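PDB 3H0N: uncharacterized protein DUF1470, which is of unknown function but carries a treble-clef zinc finger and an ABATE domain, and may act as a transcription regulator. Local coordinates for residues S15-T23 and F63-I74; G35-L45 and L55-V64. All blocks are in the same frame, centred on the assembly; numbering follows the deposited sequence.

How the contacts relate
Both contacts use helix 58-78 of the ABATE domain. Contact 1 sets helix 10-22 across its middle, contact 2 sets helix 38-44 and the turn before it against its first turns, and the centres lie about 12 Å apart. F63 and V64 belong to both. The partner segments also meet: A22 O and G35 N are 2.8 Å apart, a probable hydrogen bond, and L44 CD1 packs 3.5 Å from D17 CB. Helices 10-22, 38-44 and 58-78 thus pack against one another, with helix 121-138 touching the first and last. Away from both contacts, the nickel ion is about 10 Å from the side chain of L45 and a sodium ion about 11 Å from that of H71.

Contact 1 of 2, residues S15-T23 and F63-I74; sequences SLDLVNIAT and FVELARLLHTAI
A helix-helix crossing in the core of the ABATE domain brings L18 and V19 of helix 10-22 down onto helix 58-78 at A67. The short axes pass 8.7 Å apart with a crossing angle of -108°. The small A22 and A67 let the backbones come together where V19 CA and A67 CA are 4.9 Å apart, and A22 CB rests against A67 CB at 3.6 Å. Beside this alanine pair L18 is a knob in the hole formed by F63, L66, A67 and L70. With CG anti to the backbone N (chi1 171°), its CD2 branch crosses L66 at about a right angle, 3.8 Å from L66 CD2, and reaches the edge of the F63 ring in its plane. V19 is the second knob, among A67, L70, H71 and I74. Its two methyls split the work: CG2 meets L70 CB, while CG1 abuts the imidazole edge 3.4 Å from H71 CD2. T23, just past the helix end, lays CG2 over the centre of that ring's face, a CH-pi contact with CG2 3.7 Å from the centroid of H71. The threonine is held there because its OG1 turns back to V19 O (2.9 Å), which also accepts from T23 N. S15 OG packs on L70 CD1, its polar need met by G11 O. Two side chains of helix 10-22, each seated among four residues of helix 58-78, make this knobs-into-holes packing at a steep helix crossing.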
loop_
_atom_site.group_PDB
_atom_site.type_symbol
_atom_site.label_atom_id
_atom_site.label_comp_id
_atom_site.label_asym_id
_atom_site.label_seq_id
_atom_site.Cartn_x
_atom_site.Cartn_y
_atom_site.Cartn_z
ATOM N N SER A 15 -8.006 9.035 -9.719
ATOM C CA SER A 15 -7.310 10.334 -9.808
ATOM C C SER A 15 -7.170 10.768 -11.274
ATOM O O SER A 15 -7.506 11.895 -11.633
ATOM C CB SER A 15 -5.892 10.248 -9.228
ATOM O OG SER A 15 -5.896 10.119 -7.818
ATOM N N LEU A 16 -6.701 9.853 -12.106
ATOM C CA LEU A 16 -6.517 10.145 -13.546
ATOM C C LEU A 16 -7.832 10.473 -14.198
ATOM O O LEU A 16 -7.948 11.463 -14.939
ATOM C CB LEU A 16 -5.860 8.965 -14.267
ATOM C CG LEU A 16 -4.444 8.622 -13.784
ATOM C CD1 LEU A 16 -4.059 7.200 -14.264
ATOM C CD2 LEU A 16 -3.390 9.632 -14.258
ATOM N N ASP A 17 -8.829 9.640 -13.955
ATOM C CA ASP A 17 -10.142 9.817 -14.568
ATOM C C ASP A 17 -10.821 11.139 -14.121
ATOM O O ASP A 17 -11.419 11.826 -14.951
ATOM C CB ASP A 17 -11.069 8.649 -14.231
ATOM C CG ASP A 17 -10.721 7.373 -14.974
ATOM O OD1 ASP A 17 -9.886 7.421 -15.895
ATOM O OD2 ASP A 17 -11.350 6.348 -14.618
ATOM N N LEU A 18 -10.683 11.461 -12.843
ATOM C CA LEU A 18 -11.313 12.666 -12.286
ATOM C C LEU A 18 -10.643 13.897 -12.884
ATOM O O LEU A 18 -11.319 14.837 -13.324
ATOM C CB LEU A 18 -11.218 12.650 -10.751
ATOM C CG LEU A 18 -11.647 13.967 -10.101
ATOM C CD1 LEU A 18 -13.095 14.361 -10.416
ATOM C CD2 LEU A 18 -11.395 13.820 -8.605
ATOM N N VAL A 19 -9.320 13.904 -12.912
ATOM C CA VAL A 19 -8.606 15.035 -13.527
ATOM C C VAL A 19 -9.012 15.171 -14.981
ATOM O O VAL A 19 -9.232 16.285 -15.475
ATOM C CB VAL A 19 -7.094 14.836 -13.353
ATOM C CG1 VAL A 19 -6.276 15.724 -14.334
ATOM C CG2 VAL A 19 -6.717 15.060 -11.867
ATOM N N ASN A 20 -9.138 14.051 -15.711
ATOM C CA ASN A 20 -9.412 14.125 -17.138
ATOM C C ASN A 20 -10.835 14.573 -17.424
ATOM O O ASN A 20 -11.094 15.219 -18.433
ATOM C CB ASN A 20 -9.042 12.821 -17.816
ATOM C CG ASN A 20 -7.541 12.703 -18.031
ATOM O OD1 ASN A 20 -6.849 13.716 -18.109
ATOM N ND2 ASN A 20 -7.042 11.480 -18.115
ATOM N N ILE A 21 -11.773 14.303 -16.519
ATOM C CA ILE A 21 -13.120 14.829 -16.639
ATOM C C ILE A 21 -13.141 16.332 -16.342
ATOM O O ILE A 21 -13.648 17.138 -17.138
ATOM C CB ILE A 21 -14.086 14.130 -15.649
ATOM C CG1 ILE A 21 -14.271 12.688 -16.067
ATOM C CG2 ILE A 21 -15.445 14.880 -15.626
ATOM C CD1 ILE A 21 -14.831 11.782 -14.927
ATOM N N ALA A 22 -12.611 16.725 -15.205
ATOM C CA ALA A 22 -12.937 18.013 -14.639
ATOM C C ALA A 22 -11.988 19.125 -15.023
ATOM O O ALA A 22 -12.363 20.307 -14.965
ATOM C CB ALA A 22 -13.061 17.926 -13.106
ATOM N N THR A 23 -10.740 18.802 -15.383
ATOM C CA THR A 23 -9.732 19.858 -15.571
ATOM C C THR A 23 -9.925 20.508 -16.932
ATOM O O THR A 23 -9.896 19.821 -17.944
ATOM C CB THR A 23 -8.335 19.297 -15.506
ATOM O OG1 THR A 23 -8.176 18.642 -14.242
ATOM C CG2 THR A 23 -7.316 20.411 -15.601
ATOM N N PHE A 63 -15.640 17.433 -5.632
ATOM C CA PHE A 63 -14.870 16.713 -6.628
ATOM C C PHE A 63 -14.152 17.644 -7.623
ATOM O O PHE A 63 -13.058 17.312 -8.058
ATOM C CB PHE A 63 -15.738 15.655 -7.322
ATOM C CG PHE A 63 -15.840 14.395 -6.554
ATOM C CD1 PHE A 63 -14.854 13.431 -6.654
ATOM C CD2 PHE A 63 -16.881 14.173 -5.696
ATOM C CE1 PHE A 63 -14.946 12.240 -5.910
ATOM C CE2 PHE A 63 -16.965 12.991 -4.973
ATOM C CZ PHE A 63 -15.977 12.046 -5.099
ATOM N N VAL A 64 -14.770 18.765 -7.963
ATOM C CA VAL A 64 -14.070 19.758 -8.811
ATOM C C VAL A 64 -12.818 20.274 -8.100
ATOM O O VAL A 64 -11.748 20.386 -8.717
ATOM C CB VAL A 64 -15.043 20.889 -9.241
ATOM C CG1 VAL A 64 -14.255 22.092 -9.874
ATOM C CG2 VAL A 64 -16.051 20.319 -10.229
ATOM N N GLU A 65 -12.929 20.575 -6.803
ATOM C CA GLU A 65 -11.776 21.021 -6.043
ATOM C C GLU A 65 -10.715 19.938 -5.911
ATOM O O GLU A 65 -9.511 20.196 -6.063
ATOM C CB GLU A 65 -12.191 21.519 -4.676
ATOM C CG GLU A 65 -11.045 21.987 -3.768
ATOM C CD GLU A 65 -10.152 23.144 -4.292
ATOM O OE1 GLU A 65 -10.414 23.758 -5.359
ATOM O OE2 GLU A 65 -9.157 23.442 -3.581
ATOM N N LEU A 66 -11.156 18.709 -5.656
ATOM C CA LEU A 66 -10.217 17.573 -5.596
ATOM C C LEU A 66 -9.465 17.444 -6.922
ATOM O O LEU A 66 -8.250 17.270 -6.940
ATOM C CB LEU A 66 -10.953 16.277 -5.241
ATOM C CG LEU A 66 -10.083 15.038 -5.194
ATOM C CD1 LEU A 66 -8.905 15.166 -4.208
ATOM C CD2 LEU A 66 -10.961 13.820 -4.848
ATOM N N ALA A 67 -10.198 17.544 -8.033
ATOM C CA ALA A 67 -9.596 17.466 -9.360
ATOM C C ALA A 67 -8.494 18.509 -9.544
ATOM O O ALA A 67 -7.452 18.206 -10.117
ATOM C CB ALA A 67 -10.631 17.612 -10.430
ATOM N N ARG A 68 -8.719 19.717 -9.065
ATOM C CA ARG A 68 -7.755 20.805 -9.204
ATOM C C ARG A 68 -6.466 20.438 -8.466
ATOM O O ARG A 68 -5.340 20.586 -9.017
ATOM C CB ARG A 68 -8.304 22.122 -8.661
ATOM C CG ARG A 68 -9.489 22.732 -9.438
ATOM C CD ARG A 68 -9.814 24.166 -8.985
ATOM N NE ARG A 68 -11.111 24.672 -9.464
ATOM C CZ ARG A 68 -12.224 24.743 -8.730
ATOM N NH1 ARG A 68 -12.269 24.289 -7.461
ATOM N NH2 ARG A 68 -13.321 25.244 -9.282
ATOM N N LEU A 69 -6.617 19.946 -7.235
ATOM C CA LEU A 69 -5.465 19.543 -6.417
ATOM C C LEU A 69 -4.727 18.365 -7.040
ATOM O O LEU A 69 -3.487 18.338 -7.114
ATOM C CB LEU A 69 -5.927 19.213 -4.999
ATOM C CG LEU A 69 -6.484 20.408 -4.231
ATOM C CD1 LEU A 69 -7.335 19.922 -3.045
ATOM C CD2 LEU A 69 -5.329 21.342 -3.786
ATOM N N LEU A 70 -5.457 17.357 -7.505
ATOM C CA LEU A 70 -4.791 16.181 -8.084
ATOM C C LEU A 70 -4.133 16.563 -9.404
ATOM O O LEU A 70 -3.082 16.037 -9.720
ATOM C CB LEU A 70 -5.764 15.004 -8.270
ATOM C CG LEU A 70 -6.425 14.456 -7.020
ATOM C CD1 LEU A 70 -7.484 13.433 -7.342
ATOM C CD2 LEU A 70 -5.380 13.873 -6.056
ATOM N N HIS A 71 -4.756 17.461 -10.171
ATOM C CA HIS A 71 -4.138 17.905 -11.441
ATOM C C HIS A 71 -2.801 18.601 -11.184
ATOM O O HIS A 71 -1.808 18.318 -11.866
ATOM C CB HIS A 71 -5.037 18.801 -12.263
ATOM C CG HIS A 71 -4.409 19.182 -13.580
ATOM N ND1 HIS A 71 -3.781 20.390 -13.781
ATOM C CD2 HIS A 71 -4.238 18.470 -14.723
ATOM C CE1 HIS A 71 -3.290 20.425 -15.006
ATOM N NE2 HIS A 71 -3.566 19.279 -15.613
ATOM N N THR A 72 -2.764 19.466 -10.186
ATOM C CA THR A 72 -1.509 20.146 -9.814
ATOM C C THR A 72 -0.439 19.115 -9.453
ATOM O O THR A 72 0.713 19.223 -9.885
ATOM C CB THR A 72 -1.739 21.121 -8.684
ATOM O OG1 THR A 72 -2.688 22.094 -9.134
ATOM C CG2 THR A 72 -0.448 21.816 -8.281
ATOM N N ALA A 73 -0.804 18.098 -8.686
ATOM C CA ALA A 73 0.152 17.066 -8.300
ATOM C C ALA A 73 0.639 16.270 -9.488
ATOM O O ALA A 73 1.827 15.976 -9.629
ATOM C CB ALA A 73 -0.474 16.107 -7.209
ATOM N N ILE A 74 -0.280 15.835 -10.330
ATOM C CA ILE A 74 0.075 15.023 -11.489
ATOM C C ILE A 74 0.922 15.821 -12.492
ATOM O O ILE A 74 1.907 15.300 -13.028
ATOM C CB ILE A 74 -1.154 14.370 -12.172
ATOM C CG1 ILE A 74 -1.738 13.320 -11.242
ATOM C CG2 ILE A 74 -0.777 13.780 -13.497
ATOM C CD1 ILE A 74 -3.176 12.897 -11.605
#

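Contact 2 of 2, residues G35-L45 and L55-V64; sequences GCVIEDLHDLL and LGDDHVEGFV
L41 lays its CD2 methyl over a face of the F63 ring, 3.7 Å from F63 CG and 28° off the normal at the centroid. Its CG stands anti to the carbonyl carbon (chi1 -57°), which sends both branches across to the other segment, and CD1 lies 3.8 Å from F63 CD2. The side chains of L45 and F63 run to meet each other from opposite directions, L45 CD1 coming 3.7 Å from F63 CZ on the same side of the ring as L41 CD2, and L44 CD2 adds a looser touch. An alanine in place of F63 would probably leave a gap beside L41 CD2 and L45 CD1 and take away the aromatic face under the L41 methyl. L55 fills the next position: its CD1 sits against L41 CB and over the centre of the H42 imidazole, 4.1 Å from the H42 ring centroid. The ring's own polar edge is served by a water that bonds H42 NE2 and donates to L55 O, so one histidine offers an apolar face and a wet rim.

These residues belong to the ABATE domain's helical part, where helix 38-44 meets the start of helix 58-78 at 71°. Between the two runs helix 49-54, and helix 121-138 borders F63 through L121 and V122.

I38 reaches with CD1 to the backbone of G56, 3.6 Å from G56 C, and a water joins its backbone N to D57 OD1, accepting from the first and donating to the second. At the N-cap position of helix 38-44, V37 N bonds D40 OD2 (3.0 Å), a side-chain bond back to the N-cap backbone that probably steadies the helix's first turn. Nearby the branched V60 divides its methyls, CG1 against C36 O and SG, CG2 facing I38 N; C36 SG also touches V64 CG2.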
loop_
_atom_site.group_PDB
_atom_site.type_symbol
_atom_site.label_atom_id
_atom_site.label_comp_id
_atom_site.label_asym_id
_atom_site.label_seq_id
_atom_site.Cartn_x
_atom_site.Cartn_y
_atom_site.Cartn_z
ATOM N N GLY A 35 -15.075 20.938 -15.519
ATOM C CA GLY A 35 -16.136 20.859 -14.528
ATOM C C GLY A 35 -16.668 19.460 -14.547
ATOM O O GLY A 35 -16.150 18.589 -15.237
ATOM N N CYS A 36 -17.717 19.223 -13.756
ATOM C CA CYS A 36 -18.448 17.982 -13.832
ATOM C C CYS A 36 -19.867 18.127 -13.354
ATOM O O CYS A 36 -20.257 19.136 -12.780
ATOM C CB CYS A 36 -17.760 16.814 -13.154
ATOM S SG CYS A 36 -17.832 16.710 -11.409
ATOM N N VAL A 37 -20.633 17.099 -13.660
ATOM C CA VAL A 37 -22.004 16.963 -13.194
ATOM C C VAL A 37 -22.130 15.630 -12.456
ATOM O O VAL A 37 -21.246 14.735 -12.494
ATOM C CB VAL A 37 -23.008 17.025 -14.394
ATOM C CG1 VAL A 37 -23.031 18.413 -15.019
ATOM C CG2 VAL A 37 -22.677 15.957 -15.466
ATOM N N ILE A 38 -23.231 15.467 -11.741
ATOM C CA ILE A 38 -23.373 14.272 -10.910
ATOM C C ILE A 38 -23.298 12.981 -11.730
ATOM O O ILE A 38 -22.781 11.951 -11.243
ATOM C CB ILE A 38 -24.638 14.284 -10.011
ATOM C CG1 ILE A 38 -24.370 13.455 -8.749
ATOM C CG2 ILE A 38 -25.847 13.765 -10.769
ATOM C CD1 ILE A 38 -25.607 13.072 -7.939
ATOM N N GLU A 39 -23.755 13.004 -12.983
ATOM C CA GLU A 39 -23.636 11.806 -13.833
ATOM C C GLU A 39 -22.178 11.344 -14.038
ATOM O O GLU A 39 -21.894 10.138 -14.110
ATOM C CB GLU A 39 -24.285 12.059 -15.204
ATOM C CG GLU A 39 -25.807 12.152 -15.171
ATOM C CD GLU A 39 -26.360 13.533 -14.804
ATOM O OE1 GLU A 39 -25.599 14.489 -14.556
ATOM O OE2 GLU A 39 -27.606 13.655 -14.760
ATOM N N ASP A 40 -21.251 12.305 -14.114
ATOM C CA ASP A 40 -19.837 12.019 -14.243
ATOM C C ASP A 40 -19.349 11.302 -12.997
ATOM O O ASP A 40 -18.531 10.378 -13.075
ATOM C CB ASP A 40 -18.991 13.290 -14.397
ATOM C CG ASP A 40 -19.288 14.075 -15.667
ATOM O OD1 ASP A 40 -19.484 13.453 -16.725
ATOM O OD2 ASP A 40 -19.305 15.308 -15.603
ATOM N N LEU A 41 -19.868 11.711 -11.841
ATOM C CA LEU A 41 -19.479 11.061 -10.594
ATOM C C LEU A 41 -20.049 9.648 -10.453
ATOM O O LEU A 41 -19.356 8.734 -9.957
ATOM C CB LEU A 41 -19.861 11.932 -9.405
ATOM C CG LEU A 41 -19.268 13.355 -9.435
ATOM C CD1 LEU A 41 -19.734 14.095 -8.163
ATOM C CD2 LEU A 41 -17.748 13.305 -9.550
ATOM N N HIS A 42 -21.285 9.424 -10.908
ATOM C CA HIS A 42 -21.816 8.069 -10.893
ATOM C C HIS A 42 -20.944 7.091 -11.701
ATOM O O HIS A 42 -20.699 5.957 -11.277
ATOM C CB HIS A 42 -23.257 8.046 -11.394
ATOM C CG HIS A 42 -24.252 8.452 -10.347
ATOM N ND1 HIS A 42 -24.934 7.529 -9.588
ATOM C CD2 HIS A 42 -24.664 9.668 -9.921
ATOM C CE1 HIS A 42 -25.739 8.161 -8.750
ATOM N NE2 HIS A 42 -25.581 9.463 -8.919
ATOM N N ASP A 43 -20.433 7.547 -12.825
ATOM C CA ASP A 43 -19.614 6.675 -13.643
ATOM C C ASP A 43 -18.187 6.594 -13.103
ATOM O O ASP A 43 -17.590 5.516 -13.124
ATOM C CB ASP A 43 -19.616 7.157 -15.078
ATOM C CG ASP A 43 -18.711 6.341 -15.954
ATOM O OD1 ASP A 43 -18.969 5.136 -16.103
ATOM O OD2 ASP A 43 -17.741 6.904 -16.464
ATOM N N LEU A 44 -17.656 7.719 -12.605
ATOM C CA LEU A 44 -16.341 7.737 -11.983
ATOM C C LEU A 44 -16.177 6.741 -10.832
ATOM O O LEU A 44 -15.151 6.053 -10.710
ATOM C CB LEU A 44 -16.019 9.144 -11.484
ATOM C CG LEU A 44 -14.660 9.345 -10.811
ATOM C CD1 LEU A 44 -13.507 9.278 -11.871
ATOM C CD2 LEU A 44 -14.606 10.662 -10.060
ATOM N N LEU A 45 -17.201 6.687 -9.974
ATOM C CA LEU A 45 -17.151 5.923 -8.743
ATOM C C LEU A 45 -17.939 4.620 -8.827
ATOM O O LEU A 45 -18.258 4.033 -7.801
ATOM C CB LEU A 45 -17.718 6.758 -7.584
ATOM C CG LEU A 45 -17.017 8.113 -7.395
ATOM C CD1 LEU A 45 -17.671 8.904 -6.248
ATOM C CD2 LEU A 45 -15.541 7.935 -7.208
ATOM N N LEU A 55 -24.263 9.534 -3.426
ATOM C CA LEU A 55 -23.903 10.721 -4.183
ATOM C C LEU A 55 -25.081 11.705 -4.288
ATOM O O LEU A 55 -26.219 11.328 -4.525
ATOM C CB LEU A 55 -23.485 10.310 -5.609
ATOM C CG LEU A 55 -22.013 10.012 -5.791
ATOM C CD1 LEU A 55 -21.760 9.337 -7.201
ATOM C CD2 LEU A 55 -21.177 11.279 -5.635
ATOM N N GLY A 56 -24.763 12.990 -4.188
ATOM C CA GLY A 56 -25.693 14.069 -4.437
ATOM C C GLY A 56 -25.003 15.220 -5.156
ATOM O O GLY A 56 -23.786 15.255 -5.244
ATOM N N ASP A 57 -25.812 16.187 -5.603
ATOM C CA ASP A 57 -25.267 17.345 -6.331
ATOM C C ASP A 57 -24.324 18.140 -5.445
ATOM O O ASP A 57 -23.431 18.836 -5.946
ATOM C CB ASP A 57 -26.348 18.260 -6.885
ATOM C CG ASP A 57 -27.049 17.688 -8.112
ATOM O OD1 ASP A 57 -26.620 16.671 -8.675
ATOM O OD2 ASP A 57 -28.047 18.302 -8.537
ATOM N N ASP A 58 -24.476 18.045 -4.130
ATOM C CA ASP A 58 -23.561 18.736 -3.199
ATOM C C ASP A 58 -22.112 18.243 -3.282
ATOM O O ASP A 58 -21.187 18.953 -2.887
ATOM C CB ASP A 58 -24.053 18.632 -1.765
ATOM C CG ASP A 58 -24.306 17.185 -1.315
ATOM O OD1 ASP A 58 -25.117 16.482 -1.966
ATOM O OD2 ASP A 58 -23.744 16.813 -0.270
ATOM N N HIS A 59 -21.892 17.062 -3.853
ATOM C CA HIS A 59 -20.551 16.528 -3.986
ATOM C C HIS A 59 -19.809 17.052 -5.185
ATOM O O HIS A 59 -18.569 16.915 -5.271
ATOM C CB HIS A 59 -20.599 14.999 -4.060
ATOM C CG HIS A 59 -21.131 14.406 -2.806
ATOM N ND1 HIS A 59 -22.214 13.547 -2.772
ATOM C CD2 HIS A 59 -20.773 14.623 -1.528
ATOM C CE1 HIS A 59 -22.470 13.244 -1.507
ATOM N NE2 HIS A 59 -21.615 13.890 -0.729
ATOM N N VAL A 60 -20.508 17.657 -6.142
ATOM C CA VAL A 60 -19.854 18.098 -7.369
ATOM C C VAL A 60 -18.741 19.117 -7.049
ATOM O O VAL A 60 -17.604 18.937 -7.508
ATOM C CB VAL A 60 -20.873 18.701 -8.337
ATOM C CG1 VAL A 60 -20.160 19.467 -9.483
ATOM C CG2 VAL A 60 -21.799 17.589 -8.873
ATOM N N GLU A 61 -19.028 20.133 -6.218
ATOM C CA GLU A 61 -18.020 21.169 -5.897
ATOM C C GLU A 61 -16.795 20.548 -5.247
ATOM O O GLU A 61 -15.647 20.903 -5.588
ATOM C CB GLU A 61 -18.598 22.265 -5.011
ATOM C CG GLU A 61 -17.591 23.369 -4.685
ATOM C CD GLU A 61 -18.214 24.514 -3.871
ATOM O OE1 GLU A 61 -19.001 25.282 -4.452
ATOM O OE2 GLU A 61 -17.917 24.629 -2.654
ATOM N N GLY A 62 -16.999 19.574 -4.366
ATOM C CA GLY A 62 -15.890 18.925 -3.715
ATOM C C GLY A 62 -15.015 18.146 -4.684
ATOM O O GLY A 62 -13.775 18.147 -4.578
ATOM N N PHE A 63 -15.640 17.433 -5.632
ATOM C CA PHE A 63 -14.870 16.713 -6.628
ATOM C C PHE A 63 -14.152 17.644 -7.623
ATOM O O PHE A 63 -13.058 17.312 -8.058
ATOM C CB PHE A 63 -15.738 15.655 -7.322
ATOM C CG PHE A 63 -15.840 14.395 -6.554
ATOM C CD1 PHE A 63 -14.854 13.431 -6.654
ATOM C CD2 PHE A 63 -16.881 14.173 -5.696
ATOM C CE1 PHE A 63 -14.946 12.240 -5.910
ATOM C CE2 PHE A 63 -16.965 12.991 -4.973
ATOM C CZ PHE A 63 -15.977 12.046 -5.099
ATOM N N VAL A 64 -14.770 18.765 -7.963
ATOM C CA VAL A 64 -14.070 19.758 -8.811
ATOM C C VAL A 64 -12.818 20.274 -8.100
ATOM O O VAL A 64 -11.748 20.386 -8.717
ATOM C CB VAL A 64 -15.043 20.889 -9.241
ATOM C CG1 VAL A 64 -14.255 22.092 -9.874
ATOM C CG2 VAL A 64 -16.051 20.319 -10.229
HETATM O O HOH W 1 -25.117 17.625 -11.303
HETATM O O HOH W 2 -27.154 10.187 -6.714
#